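Side-chain contacts in probable acetyltransferases (Chromobacterium violaceum, PDB 3PZJ), which probably transfers acetyl groups as a GNAT-family enzyme, perhaps to the N-terminal serine or alanine of proteins: residues S89-Y94 / I122-F127; I79-L84 / L105-Y110. One frame throughout, in Å; residues are numbered along the deposited sequence.

Contact 1 (S89-Y94 / I122-F127); sequences SDTALY and IGHVNF. With NA (sodium ion), chain C; EDO (1,2-ethanediol), chain D.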
loop_
_atom_site.group_PDB
_atom_site.type_symbol
_atom_site.label_atom_id
_atom_site.label_comp_id
_atom_site.label_asym_id
_atom_site.label_seq_id
_atom_site.Cartn_x
_atom_site.Cartn_y
_atom_site.Cartn_z
ATOM N N SER A 89 -6.562 10.706 -6.623
ATOM C CA SER A 89 -5.948 10.574 -7.921
ATOM C C SER A 89 -5.656 9.087 -8.205
ATOM O O SER A 89 -5.496 8.689 -9.366
ATOM C CB SER A 89 -4.596 11.309 -7.917
ATOM O OG SER A 89 -3.831 10.787 -6.798
ATOM N N ASP A 90 -5.559 8.259 -7.163
ATOM C CA ASP A 90 -5.160 6.855 -7.421
ATOM C C ASP A 90 -6.346 5.900 -7.462
ATOM O O ASP A 90 -6.184 4.651 -7.461
ATOM C CB ASP A 90 -4.093 6.459 -6.430
ATOM C CG ASP A 90 -4.599 6.378 -5.004
ATOM O OD1 ASP A 90 -3.774 5.997 -4.173
ATOM O OD2 ASP A 90 -5.760 6.650 -4.698
ATOM N N THR A 91 -7.554 6.466 -7.502
ATOM C CA THR A 91 -8.778 5.647 -7.535
ATOM C C THR A 91 -9.657 6.035 -8.761
ATOM O O THR A 91 -9.804 7.250 -9.116
ATOM C CB THR A 91 -9.560 5.843 -6.216
ATOM O OG1 THR A 91 -8.761 5.368 -5.131
ATOM C CG2 THR A 91 -10.812 5.052 -6.242
ATOM N N ALA A 92 -10.190 5.022 -9.453
ATOM C CA ALA A 92 -11.129 5.259 -10.558
ATOM C C ALA A 92 -12.222 4.226 -10.454
ATOM O O ALA A 92 -11.914 3.048 -10.284
ATOM C CB ALA A 92 -10.425 5.131 -11.916
ATOM N N LEU A 93 -13.469 4.647 -10.524
ATOM C CA LEU A 93 -14.584 3.711 -10.393
ATOM C C LEU A 93 -15.437 3.708 -11.641
ATOM O O LEU A 93 -15.421 4.691 -12.405
ATOM C CB LEU A 93 -15.492 4.088 -9.246
ATOM C CG LEU A 93 -14.912 4.047 -7.807
ATOM C CD1 LEU A 93 -16.004 4.557 -6.816
ATOM C CD2 LEU A 93 -14.424 2.664 -7.455
ATOM N N TYR A 94 -16.123 2.593 -11.843
ATOM C CA TYR A 94 -16.952 2.337 -13.028
ATOM C C TYR A 94 -18.244 1.718 -12.550
ATOM O O TYR A 94 -18.279 0.984 -11.546
ATOM C CB TYR A 94 -16.266 1.370 -13.970
ATOM C CG TYR A 94 -14.926 1.905 -14.458
ATOM C CD1 TYR A 94 -14.820 2.603 -15.672
ATOM C CD2 TYR A 94 -13.793 1.758 -13.692
ATOM C CE1 TYR A 94 -13.590 3.099 -16.094
ATOM C CE2 TYR A 94 -12.561 2.234 -14.114
ATOM C CZ TYR A 94 -12.492 2.978 -15.266
ATOM O OH TYR A 94 -11.313 3.490 -15.701
ATOM N N ILE A 122 -7.763 -4.036 -7.829
ATOM C CA ILE A 122 -9.190 -4.025 -8.142
ATOM C C ILE A 122 -9.911 -4.052 -6.804
ATOM O O ILE A 122 -9.655 -4.917 -6.000
ATOM C CB ILE A 122 -9.584 -5.203 -9.053
ATOM C CG1 ILE A 122 -9.114 -4.895 -10.471
ATOM C CG2 ILE A 122 -11.066 -5.437 -9.103
ATOM C CD1 ILE A 122 -9.005 -6.077 -11.390
ATOM N N GLY A 123 -10.753 -3.064 -6.578
ATOM C CA GLY A 123 -11.528 -2.958 -5.390
ATOM C C GLY A 123 -12.812 -2.214 -5.549
ATOM O O GLY A 123 -13.290 -2.045 -6.665
ATOM N N HIS A 124 -13.380 -1.878 -4.405
ATOM C CA HIS A 124 -14.673 -1.319 -4.280
ATOM C C HIS A 124 -15.676 -2.130 -5.075
ATOM O O HIS A 124 -16.588 -1.586 -5.726
ATOM C CB HIS A 124 -14.635 0.153 -4.763
ATOM C CG HIS A 124 -13.927 1.068 -3.832
ATOM N ND1 HIS A 124 -12.808 1.755 -4.219
ATOM C CD2 HIS A 124 -14.170 1.437 -2.548
ATOM C CE1 HIS A 124 -12.354 2.467 -3.195
ATOM N NE2 HIS A 124 -13.150 2.286 -2.162
ATOM N N VAL A 125 -15.599 -3.464 -4.919
ATOM C CA VAL A 125 -16.486 -4.336 -5.645
ATOM C C VAL A 125 -17.799 -4.411 -4.914
ATOM O O VAL A 125 -17.892 -4.966 -3.779
ATOM C CB VAL A 125 -15.913 -5.745 -5.807
ATOM C CG1 VAL A 125 -16.924 -6.741 -6.521
ATOM C CG2 VAL A 125 -14.519 -5.725 -6.438
ATOM N N ASN A 126 -18.794 -3.750 -5.497
ATOM C CA ASN A 126 -20.131 -3.559 -4.903
ATOM C C ASN A 126 -21.173 -3.984 -5.923
ATOM O O ASN A 126 -21.626 -3.163 -6.789
ATOM C CB ASN A 126 -20.330 -2.097 -4.557
ATOM C CG ASN A 126 -19.612 -1.701 -3.294
ATOM O OD1 ASN A 126 -20.168 -1.907 -2.227
ATOM N ND2 ASN A 126 -18.322 -1.288 -3.380
ATOM N N PHE A 127 -21.548 -5.267 -5.850
ATOM C CA PHE A 127 -22.459 -5.836 -6.851
ATOM C C PHE A 127 -23.818 -6.081 -6.220
ATOM O O PHE A 127 -23.902 -6.678 -5.153
ATOM C CB PHE A 127 -21.889 -7.170 -7.352
ATOM C CG PHE A 127 -20.672 -7.051 -8.264
ATOM C CD1 PHE A 127 -20.180 -5.844 -8.709
ATOM C CD2 PHE A 127 -20.034 -8.189 -8.678
ATOM C CE1 PHE A 127 -19.093 -5.781 -9.577
ATOM C CE2 PHE A 127 -18.925 -8.113 -9.489
ATOM C CZ PHE A 127 -18.501 -6.915 -10.002
HETATM NA NA NA C . -9.869 9.481 -9.013
HETATM C C1 EDO D . -13.305 -1.709 -1.033
HETATM O O1 EDO D . -14.585 -2.291 -1.061
HETATM C C2 EDO D . -12.290 -2.755 -1.420
HETATM O O2 EDO D . -11.325 -2.082 -2.180
HETATM O O HOH W 1 -11.069 9.205 -11.111
HETATM O O HOH W 2 -8.747 11.199 -10.116
#
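Leu93 and His124 mark the closest approach of the backbones, with Leu93 CA and His124 CA 7.9 Å apart. Strand 106-114 lies between the two in the sheet, so they share no backbone pairing. The contact is therefore made by side chains, above the intervening strand.

Leu93 uses one methyl. With CG beside the backbone N (chi1 -64°), CD2 reaches across to lie 3.7 Å from His124 CB and equally close to His124 ND1. The two side chains cross at about a right angle. Thr91 reaches the ring more loosely, its CG2 lying 4.3 Å from His124 CE1. His124 ND1 is buried here without a polar partner. The His124 backbone has a positive phi of 49°, unusual within a strand. Its N donates a nearly straight hydrogen bond of 3.0 Å to O2 of a 1,2-ethanediol, probably from the crystallisation liquor. The same O2 lies over one face of the imidazole. Asn126 ND2 bonds to His124 O at 2.9 Å, from above the carbonyl plane.

Thr91 also binds a sodium ion through its O, alongside the carbonyls of Val86 and Gln88. The contact lies in the central sheet of the GNAT fold. Helix 75-87 packs on it: Leu82 and Val86 touch Leu93, and Thr85 touches Thr91 and His124. Arg111 of the middle strand also meets Thr91 and His124.

Contact 2 (I79-L84 / L105-Y110); sequences ITWLAL and LGFLGY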
loop_
_atom_site.group_PDB
_atom_site.type_symbol
_atom_site.label_atom_id
_atom_site.label_comp_id
_atom_site.label_asym_id
_atom_site.label_seq_id
_atom_site.Cartn_x
_atom_site.Cartn_y
_atom_site.Cartn_z
ATOM N N ILE A 79 -23.545 9.878 -2.015
ATOM C CA ILE A 79 -22.972 10.685 -3.063
ATOM C C ILE A 79 -21.731 11.365 -2.550
ATOM O O ILE A 79 -20.714 11.415 -3.236
ATOM C CB ILE A 79 -23.996 11.664 -3.572
ATOM C CG1 ILE A 79 -25.003 10.885 -4.424
ATOM C CG2 ILE A 79 -23.372 12.777 -4.410
ATOM C CD1 ILE A 79 -26.075 11.690 -4.899
ATOM N N THR A 80 -21.766 11.798 -1.313
ATOM C CA THR A 80 -20.611 12.442 -0.705
ATOM C C THR A 80 -19.415 11.462 -0.642
ATOM O O THR A 80 -18.327 11.778 -1.140
ATOM C CB THR A 80 -20.889 12.993 0.694
ATOM O OG1 THR A 80 -21.892 14.028 0.633
ATOM C CG2 THR A 80 -19.623 13.592 1.288
ATOM N N TRP A 81 -19.670 10.255 -0.128
ATOM C CA TRP A 81 -18.671 9.153 -0.103
ATOM C C TRP A 81 -18.118 8.859 -1.475
ATOM O O TRP A 81 -16.894 8.730 -1.663
ATOM C CB TRP A 81 -19.255 7.867 0.570
ATOM C CG TRP A 81 -18.297 6.784 0.527
ATOM C CD1 TRP A 81 -17.193 6.605 1.320
ATOM C CD2 TRP A 81 -18.281 5.757 -0.412
ATOM N NE1 TRP A 81 -16.525 5.468 0.933
ATOM C CE2 TRP A 81 -17.150 4.955 -0.148
ATOM C CE3 TRP A 81 -19.107 5.434 -1.489
ATOM C CZ2 TRP A 81 -16.866 3.821 -0.874
ATOM C CZ3 TRP A 81 -18.798 4.314 -2.240
ATOM C CH2 TRP A 81 -17.678 3.517 -1.917
ATOM N N LEU A 82 -18.987 8.768 -2.489
ATOM C CA LEU A 82 -18.556 8.420 -3.824
ATOM C C LEU A 82 -17.659 9.433 -4.345
ATOM O O LEU A 82 -16.594 9.098 -4.849
ATOM C CB LEU A 82 -19.709 8.355 -4.882
ATOM C CG LEU A 82 -20.406 7.043 -5.140
ATOM C CD1 LEU A 82 -21.500 7.295 -6.135
ATOM C CD2 LEU A 82 -19.465 5.848 -5.588
ATOM N N ALA A 83 -18.091 10.696 -4.239
ATOM C CA ALA A 83 -17.338 11.830 -4.729
ATOM C C ALA A 83 -15.981 11.923 -4.086
ATOM O O ALA A 83 -15.041 12.082 -4.812
ATOM C CB ALA A 83 -18.104 13.119 -4.508
ATOM N N LEU A 84 -15.863 11.847 -2.758
ATOM C CA LEU A 84 -14.554 11.865 -2.086
ATOM C C LEU A 84 -13.696 10.620 -2.431
ATOM O O LEU A 84 -12.443 10.700 -2.503
ATOM C CB LEU A 84 -14.718 11.960 -0.561
ATOM C CG LEU A 84 -15.423 13.196 -0.018
ATOM C CD1 LEU A 84 -15.659 13.158 1.489
ATOM C CD2 LEU A 84 -14.608 14.438 -0.418
ATOM N N LEU A 105 -26.072 -1.666 -12.433
ATOM C CA LEU A 105 -26.248 -2.928 -11.686
ATOM C C LEU A 105 -25.253 -3.132 -10.524
ATOM O O LEU A 105 -25.373 -4.055 -9.737
ATOM C CB LEU A 105 -26.052 -4.093 -12.616
ATOM C CG LEU A 105 -26.966 -4.117 -13.819
ATOM C CD1 LEU A 105 -26.428 -5.257 -14.718
ATOM C CD2 LEU A 105 -28.389 -4.325 -13.304
ATOM N N GLY A 106 -24.284 -2.238 -10.428
ATOM C CA GLY A 106 -23.368 -2.133 -9.255
ATOM C C GLY A 106 -22.174 -1.333 -9.707
ATOM O O GLY A 106 -22.205 -0.750 -10.798
ATOM N N PHE A 107 -21.132 -1.336 -8.901
ATOM C CA PHE A 107 -19.913 -0.656 -9.237
ATOM C C PHE A 107 -18.677 -1.358 -8.749
ATOM O O PHE A 107 -18.760 -2.243 -7.978
ATOM C CB PHE A 107 -19.923 0.806 -8.812
ATOM C CG PHE A 107 -19.926 1.029 -7.330
ATOM C CD1 PHE A 107 -18.791 1.385 -6.690
ATOM C CD2 PHE A 107 -21.071 0.921 -6.601
ATOM C CE1 PHE A 107 -18.798 1.612 -5.382
ATOM C CE2 PHE A 107 -21.078 1.142 -5.288
ATOM C CZ PHE A 107 -19.950 1.479 -4.675
ATOM N N LEU A 108 -17.545 -0.938 -9.296
ATOM C CA LEU A 108 -16.219 -1.422 -8.960
ATOM C C LEU A 108 -15.152 -0.579 -9.643
ATOM O O LEU A 108 -15.453 0.243 -10.402
ATOM C CB LEU A 108 -16.055 -2.888 -9.320
ATOM C CG LEU A 108 -15.661 -3.226 -10.719
ATOM C CD1 LEU A 108 -15.151 -4.639 -10.810
ATOM C CD2 LEU A 108 -16.738 -2.972 -11.652
ATOM N N GLY A 109 -13.902 -0.767 -9.300
ATOM C CA GLY A 109 -12.854 -0.015 -9.931
ATOM C C GLY A 109 -11.452 -0.346 -9.501
ATOM O O GLY A 109 -11.226 -1.413 -9.031
ATOM N N TYR A 110 -10.542 0.596 -9.684
ATOM C CA TYR A 110 -9.169 0.464 -9.297
ATOM C C TYR A 110 -8.921 1.372 -8.092
ATOM O O TYR A 110 -9.500 2.482 -7.955
ATOM C CB TYR A 110 -8.294 0.913 -10.448
ATOM C CG TYR A 110 -8.458 0.154 -11.771
ATOM C CD1 TYR A 110 -8.196 -1.198 -11.859
ATOM C CD2 TYR A 110 -8.808 0.828 -12.952
ATOM C CE1 TYR A 110 -8.252 -1.859 -13.086
ATOM C CE2 TYR A 110 -8.898 0.144 -14.184
ATOM C CZ TYR A 110 -8.630 -1.183 -14.213
ATOM O OH TYR A 110 -8.671 -1.813 -15.405
#
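Phe107 is anchored in the sheet by its backbone: its N probably hydrogen-bonds to Asn126 O of the neighbouring strand 119-127. From this fixed point its side chain leaves the sheet and meets Trp81 and Leu82 of helix 75-87. CB points toward the helix. With CG between the backbone N and the carbonyl carbon (chi1 67°), the ring then leans over, so that its far end, CE1 and CZ, reaches Trp81 and Leu82.

Phe107 CZ comes 3.9 Å from Trp81 CZ3 and 4.1 Å from Trp81 CH2. Phe107 CZ lies near the indole plane, so the indole is met at the rim of its six-membered ring and not over a face. The two ring planes are inclined by about 57°. Trp81 holds its CG opposite the backbone N (chi1 177°), which lets a side chain rooted on the flank of the helix extend its benzo edge toward the sheet. Leu82 adds a looser touch beside it, with CD2 4.3 Å from Phe107 CE1. Successive helix residues thus meet one aromatic end.

Other aromatic and aliphatic groups complete the surroundings. The Trp81 ring also meets those of Tyr69 and Phe72. Leu53 and Phe57 of helix 46-58 touch Phe107, while Leu82 also touches Ala46 of that helix.

Across these segments every close approach is carbon to carbon. The helix is therefore held on this part of the GNAT sheet by van der Waals contact and burial of apolar surface, which depend on shape and fix the angle of the groups less strictly than polar bonds would.

In the fold
After two short strands and helix 46-58 the chain enters helix 75-87, which supplies one side of contact 2. It turns at the sodium site and enters strand 92-98, the first half of contact 1. Strand 106-114 then closes contact 2, bringing the sheet back under the helix. Strand 119-127 follows and closes contact 1 across that strand. The segments alternate, so the two loops cross and neither nests in the other. The centres of the two contacts are about 7 Å apart, and Tyr94 N and Leu108 O, 2.8 Å apart, probably form a hydrogen bond joining strands 92-98 and 106-114. Together the contacts tie one helix to three consecutive antiparallel strands of the GNAT domain.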